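Long-range contacts in SusD homolog (Bacteroides thetaiotaomicron VPI-5482, PDB 3FDH), which probably binds glycans at the outer membrane as a SusD/RagB-family lipoprotein of a gut Bacteroides: residues N36-Y44 with T74-S85; N275-F283 with L365-I376. All blocks are in the same frame, centred on the assembly; numbering follows the deposited sequence.

Both contacts belong to the helix-rich SusD-like fold (about half of the modelled residues helical, very little strand) and lie on opposite sides of the chain's centre, interaction 1 about 12 Å and interaction 2 about 18 Å from it. Their own centres are 27 Å apart and their nearest atoms about 11 Å, so neither touches the other. Along the chain they follow in series: 36-44 with 74-85 closes before 275-283 with 365-376 opens. Interaction 1 joins helices through an aromatic pair and a string of waters; interaction 2 fixes a loop to a helix with an ion pair. Neither contact can be tied to a sugar site from its own geometry.

Interaction 1 of 2, residues N36-Y44 with T74-S85; sequences NASGDINTY and TFNNSWNGIYSS
In the helical SusD-like fold, the helix ends on either side of a two-residue break, Asn-36 on one and Asp-40, Ile-41 and Tyr-44 on the other, pack against the first turns of helix 76-95 and the two residues before it; the short axes of 40-44 and 76-85 come within 10.2 Å, at 138° between their N-to-C directions. At one end Phe-75 and Tyr-44 form a T-shaped pair, centroids 4.8 Å apart and planes at 72°: the CE1-CZ edge of Phe-75 points at one face of the tyrosine ring, with Phe-75 CZ 3.5 Å from Tyr-44 CG. Thr-74 CG2 meets the hydroxyl half of Tyr-44, whose OH is hydrogen-bonded to Glu-68. Ile-41 CD1 lies 4.0 Å from Phe-75 CD1 and touches Ser-78 CB.

Water joins the helices beside this apolar patch. Water 3 accepts from Ser-78 N and lies 2.7 Å from Asp-40 OD2; water 5 donates to that oxygen and accepts from Asn-77 ND2. At the far end Asn-36 CB and CG run alongside Ile-82 CG1, pointing the other way. The CG of Asn-36, anti to the carbonyl carbon, carries the amide to the helix backbone, where water 2 donates to Asn-36 OD1 and Gly-81 O. Asn-36 ND2 gives one bond to Asn-119 OD1 and the other, 2.9 Å, near the amide plane and 149° at the hydrogen, to Ser-85 OG, itself hydrogen-bonded to Ser-31 OG.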
loop_
_atom_site.group_PDB
_atom_site.type_symbol
_atom_site.label_atom_id
_atom_site.label_comp_id
_atom_site.label_asym_id
_atom_site.label_seq_id
_atom_site.Cartn_x
_atom_site.Cartn_y
_atom_site.Cartn_z
ATOM N N ASN A 36 3.248 -3.638 9.190
ATOM C CA ASN A 36 1.862 -3.268 9.044
ATOM C C ASN A 36 1.419 -2.931 7.648
ATOM O O ASN A 36 0.523 -3.579 7.122
ATOM C CB ASN A 36 1.529 -2.132 9.999
ATOM C CG ASN A 36 1.798 -2.518 11.443
ATOM O OD1 ASN A 36 2.160 -3.679 11.725
ATOM N ND2 ASN A 36 1.645 -1.573 12.350
ATOM N N ALA A 37 1.988 -1.868 7.103
ATOM C CA ALA A 37 1.710 -1.442 5.704
ATOM C C ALA A 37 2.314 -2.385 4.639
ATOM O O ALA A 37 1.658 -2.721 3.644
ATOM C CB ALA A 37 2.247 -0.015 5.447
ATOM N N SER A 38 3.524 -2.861 4.856
ATOM C CA SER A 38 4.182 -3.569 3.767
ATOM C C SER A 38 4.601 -4.992 4.089
ATOM O O SER A 38 5.434 -5.554 3.399
ATOM C CB SER A 38 5.354 -2.750 3.280
ATOM O OG SER A 38 5.962 -3.346 2.139
ATOM N N GLY A 39 3.993 -5.512 5.132
ATOM C CA GLY A 39 4.122 -6.907 5.582
ATOM C C GLY A 39 3.119 -7.814 4.892
ATOM O O GLY A 39 2.801 -7.632 3.727
ATOM N N ASP A 40 2.518 -8.715 5.655
ATOM C CA ASP A 40 1.570 -9.674 5.074
ATOM C C ASP A 40 0.384 -9.016 4.401
ATOM O O ASP A 40 -0.095 -9.516 3.436
ATOM C CB ASP A 40 0.993 -10.629 6.123
ATOM C CG ASP A 40 2.028 -11.553 6.772
ATOM O OD1 ASP A 40 3.103 -11.757 6.200
ATOM O OD2 ASP A 40 1.728 -12.071 7.883
ATOM N N ILE A 41 -0.078 -7.883 4.905
ATOM C CA ILE A 41 -1.234 -7.209 4.286
ATOM C C ILE A 41 -0.913 -6.949 2.816
ATOM O O ILE A 41 -1.717 -7.226 1.921
ATOM C CB ILE A 41 -1.579 -5.874 4.975
ATOM C CG1 ILE A 41 -2.071 -6.112 6.407
ATOM C CG2 ILE A 41 -2.687 -5.134 4.216
ATOM C CD1 ILE A 41 -3.215 -7.026 6.500
ATOM N N ASN A 42 0.307 -6.474 2.593
ATOM C CA ASN A 42 0.813 -6.087 1.260
ATOM C C ASN A 42 1.099 -7.322 0.418
ATOM O O ASN A 42 0.859 -7.358 -0.795
ATOM C CB ASN A 42 2.093 -5.251 1.349
ATOM C CG ASN A 42 2.625 -4.794 -0.020
ATOM O OD1 ASN A 42 2.031 -3.905 -0.654
ATOM N ND2 ASN A 42 3.818 -5.301 -0.426
ATOM N N THR A 43 1.617 -8.332 1.103
ATOM C CA THR A 43 1.970 -9.584 0.447
ATOM C C THR A 43 0.754 -10.234 -0.214
ATOM O O THR A 43 0.775 -10.614 -1.407
ATOM C CB THR A 43 2.720 -10.506 1.437
ATOM O OG1 THR A 43 3.974 -9.833 1.772
ATOM C CG2 THR A 43 2.982 -11.905 0.787
ATOM N N TYR A 44 -0.311 -10.333 0.565
ATOM C CA TYR A 44 -1.555 -10.945 0.088
ATOM C C TYR A 44 -2.260 -10.048 -0.909
ATOM O O TYR A 44 -2.779 -10.506 -1.932
ATOM C CB TYR A 44 -2.445 -11.377 1.252
ATOM C CG TYR A 44 -1.963 -12.612 1.958
ATOM C CD1 TYR A 44 -0.808 -12.595 2.763
ATOM C CD2 TYR A 44 -2.662 -13.804 1.866
ATOM C CE1 TYR A 44 -0.376 -13.754 3.442
ATOM C CE2 TYR A 44 -2.232 -14.978 2.523
ATOM C CZ TYR A 44 -1.101 -14.943 3.320
ATOM O OH TYR A 44 -0.721 -16.109 3.963
ATOM N N THR A 74 -5.013 -16.372 9.148
ATOM C CA THR A 74 -4.189 -15.852 8.086
ATOM C C THR A 74 -3.550 -14.522 8.372
ATOM O O THR A 74 -2.361 -14.326 8.068
ATOM C CB THR A 74 -4.988 -15.800 6.803
ATOM O OG1 THR A 74 -5.467 -17.118 6.534
ATOM C CG2 THR A 74 -4.169 -15.315 5.686
ATOM N N PHE A 75 -4.339 -13.597 8.896
ATOM C CA PHE A 75 -3.820 -12.237 9.169
ATOM C C PHE A 75 -3.751 -11.956 10.632
ATOM O O PHE A 75 -3.731 -10.814 11.038
ATOM C CB PHE A 75 -4.671 -11.187 8.471
ATOM C CG PHE A 75 -4.651 -11.346 6.963
ATOM C CD1 PHE A 75 -3.502 -11.044 6.276
ATOM C CD2 PHE A 75 -5.742 -11.868 6.263
ATOM C CE1 PHE A 75 -3.423 -11.213 4.931
ATOM C CE2 PHE A 75 -5.676 -12.063 4.899
ATOM C CZ PHE A 75 -4.511 -11.736 4.227
ATOM N N ASN A 76 -3.698 -13.010 11.427
ATOM C CA ASN A 76 -3.637 -12.826 12.891
ATOM C C ASN A 76 -2.435 -12.011 13.335
ATOM O O ASN A 76 -2.534 -11.091 14.152
ATOM C CB ASN A 76 -3.638 -14.141 13.647
ATOM C CG ASN A 76 -3.985 -13.945 15.113
ATOM O OD1 ASN A 76 -4.952 -13.265 15.436
ATOM N ND2 ASN A 76 -3.182 -14.509 16.000
ATOM N N ASN A 77 -1.281 -12.340 12.776
ATOM C CA ASN A 77 -0.060 -11.611 13.108
ATOM C C ASN A 77 -0.134 -10.142 12.710
ATOM O O ASN A 77 0.224 -9.245 13.493
ATOM C CB ASN A 77 1.165 -12.234 12.457
ATOM C CG ASN A 77 1.591 -13.516 13.118
ATOM O OD1 ASN A 77 1.224 -13.801 14.260
ATOM N ND2 ASN A 77 2.385 -14.311 12.395
ATOM N N SER A 78 -0.613 -9.902 11.490
ATOM C CA SER A 78 -0.739 -8.545 10.978
ATOM C C SER A 78 -1.685 -7.753 11.835
ATOM O O SER A 78 -1.443 -6.619 12.185
ATOM C CB SER A 78 -1.262 -8.531 9.559
ATOM O OG SER A 78 -0.292 -9.104 8.715
ATOM N N TRP A 79 -2.808 -8.392 12.121
ATOM C CA TRP A 79 -3.856 -7.853 13.002
ATOM C C TRP A 79 -3.280 -7.444 14.368
ATOM O O TRP A 79 -3.416 -6.320 14.848
ATOM C CB TRP A 79 -4.945 -8.926 13.161
ATOM C CG TRP A 79 -5.971 -8.716 14.219
ATOM C CD1 TRP A 79 -5.900 -9.157 15.500
ATOM C CD2 TRP A 79 -7.265 -8.089 14.081
ATOM N NE1 TRP A 79 -7.053 -8.830 16.180
ATOM C CE2 TRP A 79 -7.900 -8.170 15.329
ATOM C CE3 TRP A 79 -7.944 -7.471 13.023
ATOM C CZ2 TRP A 79 -9.178 -7.639 15.556
ATOM C CZ3 TRP A 79 -9.214 -6.945 13.256
ATOM C CH2 TRP A 79 -9.811 -7.039 14.497
ATOM N N ASN A 80 -2.656 -8.396 15.015
ATOM C CA ASN A 80 -2.041 -8.116 16.323
ATOM C C ASN A 80 -1.013 -7.000 16.244
ATOM O O ASN A 80 -0.923 -6.141 17.110
ATOM C CB ASN A 80 -1.391 -9.368 16.884
ATOM C CG ASN A 80 -2.408 -10.378 17.346
ATOM O OD1 ASN A 80 -3.509 -10.017 17.782
ATOM N ND2 ASN A 80 -2.043 -11.651 17.279
ATOM N N GLY A 81 -0.282 -6.980 15.148
ATOM C CA GLY A 81 0.792 -5.993 14.953
ATOM C C GLY A 81 0.289 -4.568 14.771
ATOM O O GLY A 81 0.849 -3.616 15.313
ATOM N N ILE A 82 -0.804 -4.447 14.038
ATOM C CA ILE A 82 -1.420 -3.158 13.784
ATOM C C ILE A 82 -1.981 -2.588 15.098
ATOM O O ILE A 82 -1.762 -1.433 15.423
ATOM C CB ILE A 82 -2.494 -3.254 12.695
ATOM C CG1 ILE A 82 -1.819 -3.537 11.336
ATOM C CG2 ILE A 82 -3.315 -1.969 12.648
ATOM C CD1 ILE A 82 -2.793 -4.181 10.308
ATOM N N TYR A 83 -2.667 -3.427 15.858
ATOM C CA TYR A 83 -3.213 -3.015 17.155
ATOM C C TYR A 83 -2.089 -2.666 18.126
ATOM O O TYR A 83 -2.160 -1.684 18.856
ATOM C CB TYR A 83 -4.154 -4.051 17.755
ATOM C CG TYR A 83 -5.556 -3.959 17.193
ATOM C CD1 TYR A 83 -6.439 -3.002 17.673
ATOM C CD2 TYR A 83 -6.002 -4.843 16.211
ATOM C CE1 TYR A 83 -7.723 -2.912 17.191
ATOM C CE2 TYR A 83 -7.301 -4.756 15.700
ATOM C CZ TYR A 83 -8.157 -3.784 16.197
ATOM O OH TYR A 83 -9.453 -3.646 15.732
ATOM N N SER A 84 -1.016 -3.425 18.062
ATOM C CA SER A 84 0.152 -3.146 18.913
ATOM C C SER A 84 0.758 -1.756 18.620
ATOM O O SER A 84 1.126 -1.010 19.518
ATOM C CB SER A 84 1.238 -4.212 18.712
ATOM O OG SER A 84 2.380 -3.872 19.490
ATOM N N SER A 85 0.887 -1.444 17.341
ATOM C CA SER A 85 1.475 -0.171 16.910
ATOM C C SER A 85 0.551 0.968 17.281
ATOM O O SER A 85 1.004 2.031 17.675
ATOM C CB SER A 85 1.755 -0.171 15.407
ATOM O OG SER A 85 2.626 -1.215 15.051
HETATM O O HOH W 1 1.355 -6.212 11.638
HETATM O O HOH W 2 3.514 -4.168 14.249
HETATM O O HOH W 3 -0.489 -12.065 9.357
HETATM O O HOH W 4 2.608 -8.474 8.855
HETATM O O HOH W 5 3.208 -13.063 9.828
HETATM O O HOH W 6 -0.281 -15.783 7.131
#

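Interaction 2 of 2, residues N275-F283 with L365-I376; sequences NDPRANRAF and LLNAENSISIAI
Two guanidinium groups of the 275-283 loop meet helix 354-379 in different ways. Over one face of Arg-278 sits Leu-365 CD2, 3.5 Å from CZ and above the middle of the group, with Ala-368 CB near its edge; another edge is held by Asp-276. Arg-281 instead turns its edge to Glu-369 across the contact, and Ile-372 CG2 lies over one face, toward the rim.

Side-on, Arg-281 NE reaches Glu-369 OE1 at 2.8 Å and NH2 reaches OE2 at 2.8 Å; both oxygens use syn lone pairs. The NH2 bond is the straighter (172° against 152°), and the guanidinium and carboxylate planes are only 22° apart. An extended chain from CG to NE carries the arginine to the helix, while the glutamate bends at chi2 to meet it. Ile-391 N also donates to Glu-369 OE1, and Ser-388 OG bonds Arg-281 NH1.

Arg-278 grips Asp-276 in the same side-on way, and Asp-276 OD1 also accepts from Arg-278 N, closing an Asx turn. Ala-282 CB meets Ile-372 CD1 at 3.7 Å. The buried charges are thus paired within the loop and across to the helix, which probably stabilises the ionised forms and fixes the rotation of both guanidinium groups.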
loop_
_atom_site.group_PDB
_atom_site.type_symbol
_atom_site.label_atom_id
_atom_site.label_comp_id
_atom_site.label_asym_id
_atom_site.label_seq_id
_atom_site.Cartn_x
_atom_site.Cartn_y
_atom_site.Cartn_z
ATOM N N ASN A 275 2.889 -1.212 -24.068
ATOM C CA ASN A 275 4.300 -1.130 -24.330
ATOM C C ASN A 275 4.914 -0.263 -23.238
ATOM O O ASN A 275 5.745 0.577 -23.462
ATOM C CB ASN A 275 4.610 -0.566 -25.692
ATOM C CG ASN A 275 6.064 -0.734 -26.071
ATOM O OD1 ASN A 275 6.749 -1.631 -25.583
ATOM N ND2 ASN A 275 6.545 0.127 -26.960
ATOM N N ASP A 276 4.425 -0.472 -22.037
ATOM C CA ASP A 276 4.943 0.218 -20.853
ATOM C C ASP A 276 6.465 -0.091 -20.736
ATOM O O ASP A 276 6.907 -1.201 -21.002
ATOM C CB ASP A 276 4.105 -0.203 -19.633
ATOM C CG ASP A 276 4.558 0.429 -18.327
ATOM O OD1 ASP A 276 5.699 0.168 -17.884
ATOM O OD2 ASP A 276 3.737 1.161 -17.725
ATOM N N PRO A 277 7.294 0.912 -20.428
ATOM C CA PRO A 277 8.731 0.650 -20.298
ATOM C C PRO A 277 9.109 -0.541 -19.400
ATOM O O PRO A 277 10.127 -1.183 -19.602
ATOM C CB PRO A 277 9.261 1.921 -19.648
ATOM C CG PRO A 277 8.209 2.969 -19.894
ATOM C CD PRO A 277 6.919 2.289 -20.066
ATOM N N ARG A 278 8.292 -0.807 -18.396
ATOM C CA ARG A 278 8.568 -1.873 -17.432
ATOM C C ARG A 278 8.342 -3.271 -18.022
ATOM O O ARG A 278 8.802 -4.274 -17.491
ATOM C CB ARG A 278 7.690 -1.706 -16.183
ATOM C CG ARG A 278 8.053 -0.456 -15.375
ATOM C CD ARG A 278 6.944 -0.142 -14.340
ATOM N NE ARG A 278 5.823 0.546 -14.990
ATOM C CZ ARG A 278 5.259 1.687 -14.588
ATOM N NH1 ARG A 278 5.581 2.249 -13.427
ATOM N NH2 ARG A 278 4.311 2.230 -15.334
ATOM N N ALA A 279 7.629 -3.318 -19.135
ATOM C CA ALA A 279 7.377 -4.582 -19.846
ATOM C C ALA A 279 8.684 -5.294 -20.229
ATOM O O ALA A 279 8.766 -6.527 -20.242
ATOM C CB ALA A 279 6.516 -4.359 -21.119
ATOM N N ASN A 280 9.694 -4.506 -20.569
ATOM C CA ASN A 280 10.924 -5.046 -21.054
ATOM C C ASN A 280 12.026 -4.989 -20.043
ATOM O O ASN A 280 13.164 -5.302 -20.329
ATOM C CB ASN A 280 11.380 -4.211 -22.230
ATOM C CG ASN A 280 12.404 -4.917 -23.058
ATOM O OD1 ASN A 280 12.344 -6.147 -23.223
ATOM N ND2 ASN A 280 13.364 -4.167 -23.578
ATOM N N ARG A 281 11.673 -4.622 -18.832
ATOM C CA ARG A 281 12.700 -4.345 -17.863
ATOM C C ARG A 281 12.525 -4.860 -16.449
ATOM O O ARG A 281 13.514 -5.074 -15.753
ATOM C CB ARG A 281 12.900 -2.830 -17.878
ATOM C CG ARG A 281 13.994 -2.370 -17.055
ATOM C CD ARG A 281 14.443 -0.995 -17.447
ATOM N NE ARG A 281 15.433 -0.524 -16.479
ATOM C CZ ARG A 281 16.706 -0.910 -16.441
ATOM N NH1 ARG A 281 17.154 -1.782 -17.315
ATOM N NH2 ARG A 281 17.510 -0.455 -15.504
ATOM N N ALA A 282 11.275 -5.149 -16.061
ATOM C CA ALA A 282 10.946 -5.503 -14.685
ATOM C C ALA A 282 10.685 -6.993 -14.411
ATOM O O ALA A 282 10.090 -7.359 -13.411
ATOM C CB ALA A 282 9.736 -4.689 -14.226
ATOM N N PHE A 283 11.141 -7.829 -15.308
ATOM C CA PHE A 283 10.961 -9.293 -15.211
ATOM C C PHE A 283 12.225 -10.087 -15.403
ATOM O O PHE A 283 13.032 -9.801 -16.273
ATOM C CB PHE A 283 9.896 -9.786 -16.212
ATOM C CG PHE A 283 8.535 -9.227 -15.960
ATOM C CD1 PHE A 283 7.776 -9.682 -14.902
ATOM C CD2 PHE A 283 7.998 -8.272 -16.786
ATOM C CE1 PHE A 283 6.522 -9.158 -14.652
ATOM C CE2 PHE A 283 6.738 -7.750 -16.545
ATOM C CZ PHE A 283 5.992 -8.203 -15.483
ATOM N N LEU A 365 7.183 5.678 -12.649
ATOM C CA LEU A 365 8.203 5.022 -13.458
ATOM C C LEU A 365 9.580 5.189 -12.827
ATOM O O LEU A 365 10.402 4.283 -12.869
ATOM C CB LEU A 365 8.215 5.546 -14.910
ATOM C CG LEU A 365 7.235 4.816 -15.835
ATOM C CD1 LEU A 365 6.873 5.604 -17.122
ATOM C CD2 LEU A 365 7.804 3.426 -16.197
ATOM N N LEU A 366 9.833 6.359 -12.256
ATOM C CA LEU A 366 11.176 6.649 -11.682
ATOM C C LEU A 366 11.344 5.834 -10.388
ATOM O O LEU A 366 12.433 5.354 -10.080
ATOM C CB LEU A 366 11.415 8.158 -11.478
ATOM C CG LEU A 366 11.519 8.990 -12.741
ATOM C CD1 LEU A 366 11.890 10.458 -12.423
ATOM C CD2 LEU A 366 12.571 8.381 -13.636
ATOM N N ASN A 367 10.236 5.579 -9.702
ATOM C CA ASN A 367 10.287 4.813 -8.457
ATOM C C ASN A 367 10.523 3.343 -8.814
ATOM O O ASN A 367 11.221 2.621 -8.126
ATOM C CB ASN A 367 8.989 4.963 -7.666
ATOM C CG ASN A 367 8.955 4.113 -6.430
ATOM O OD1 ASN A 367 9.783 4.266 -5.524
ATOM N ND2 ASN A 367 7.996 3.178 -6.392
ATOM N N ALA A 368 9.902 2.937 -9.913
ATOM C CA ALA A 368 10.038 1.579 -10.430
ATOM C C ALA A 368 11.475 1.317 -10.819
ATOM O O ALA A 368 12.063 0.289 -10.501
ATOM C CB ALA A 368 9.129 1.385 -11.651
ATOM N N GLU A 369 12.053 2.290 -11.514
ATOM C CA GLU A 369 13.422 2.192 -11.945
ATOM C C GLU A 369 14.355 2.157 -10.740
ATOM O O GLU A 369 15.352 1.452 -10.743
ATOM C CB GLU A 369 13.796 3.364 -12.842
ATOM C CG GLU A 369 15.267 3.373 -13.255
ATOM C CD GLU A 369 15.675 2.143 -14.082
ATOM O OE1 GLU A 369 15.033 1.844 -15.112
ATOM O OE2 GLU A 369 16.660 1.486 -13.716
ATOM N N ASN A 370 14.017 2.918 -9.712
ATOM C CA ASN A 370 14.829 2.909 -8.499
ATOM C C ASN A 370 14.898 1.488 -7.964
ATOM O O ASN A 370 15.974 0.964 -7.676
ATOM C CB ASN A 370 14.259 3.842 -7.429
ATOM C CG ASN A 370 15.217 4.050 -6.256
ATOM O OD1 ASN A 370 16.361 4.487 -6.431
ATOM N ND2 ASN A 370 14.750 3.737 -5.058
ATOM N N SER A 371 13.744 0.848 -7.827
ATOM C CA SER A 371 13.738 -0.500 -7.300
ATOM C C SER A 371 14.336 -1.552 -8.197
ATOM O O SER A 371 14.995 -2.497 -7.740
ATOM C CB SER A 371 12.306 -0.907 -6.967
ATOM O OG SER A 371 11.835 -0.005 -6.005
ATOM N N ILE A 372 14.106 -1.378 -9.490
ATOM C CA ILE A 372 14.620 -2.319 -10.483
ATOM C C ILE A 372 16.144 -2.300 -10.424
ATOM O O ILE A 372 16.755 -3.349 -10.379
ATOM C CB ILE A 372 14.096 -2.017 -11.886
ATOM C CG1 ILE A 372 12.597 -2.332 -11.896
ATOM C CG2 ILE A 372 14.928 -2.838 -12.958
ATOM C CD1 ILE A 372 11.886 -1.855 -13.148
ATOM N N SER A 373 16.741 -1.108 -10.426
ATOM C CA SER A 373 18.202 -0.944 -10.343
ATOM C C SER A 373 18.800 -1.531 -9.060
ATOM O O SER A 373 19.869 -2.128 -9.070
ATOM C CB SER A 373 18.612 0.521 -10.477
ATOM O OG SER A 373 18.351 0.922 -11.806
ATOM N N ILE A 374 18.120 -1.307 -7.960
ATOM C CA ILE A 374 18.552 -1.866 -6.666
ATOM C C ILE A 374 18.629 -3.386 -6.812
ATOM O O ILE A 374 19.574 -4.053 -6.355
ATOM C CB ILE A 374 17.592 -1.452 -5.512
ATOM C CG1 ILE A 374 17.848 0.028 -5.131
ATOM C CG2 ILE A 374 17.774 -2.330 -4.290
ATOM C CD1 ILE A 374 16.754 0.614 -4.188
ATOM N N ALA A 375 17.608 -3.928 -7.475
ATOM C CA ALA A 375 17.455 -5.391 -7.634
ATOM C C ALA A 375 18.538 -5.991 -8.512
ATOM O O ALA A 375 19.076 -7.046 -8.198
ATOM C CB ALA A 375 16.069 -5.759 -8.143
ATOM N N ILE A 376 18.846 -5.291 -9.597
ATOM C CA ILE A 376 19.901 -5.693 -10.529
ATOM C C ILE A 376 21.240 -5.679 -9.801
ATOM O O ILE A 376 22.039 -6.602 -9.932
ATOM C CB ILE A 376 19.918 -4.785 -11.805
ATOM C CG1 ILE A 376 18.654 -5.057 -12.640
ATOM C CG2 ILE A 376 21.202 -5.010 -12.632
ATOM C CD1 ILE A 376 18.411 -4.063 -13.751
#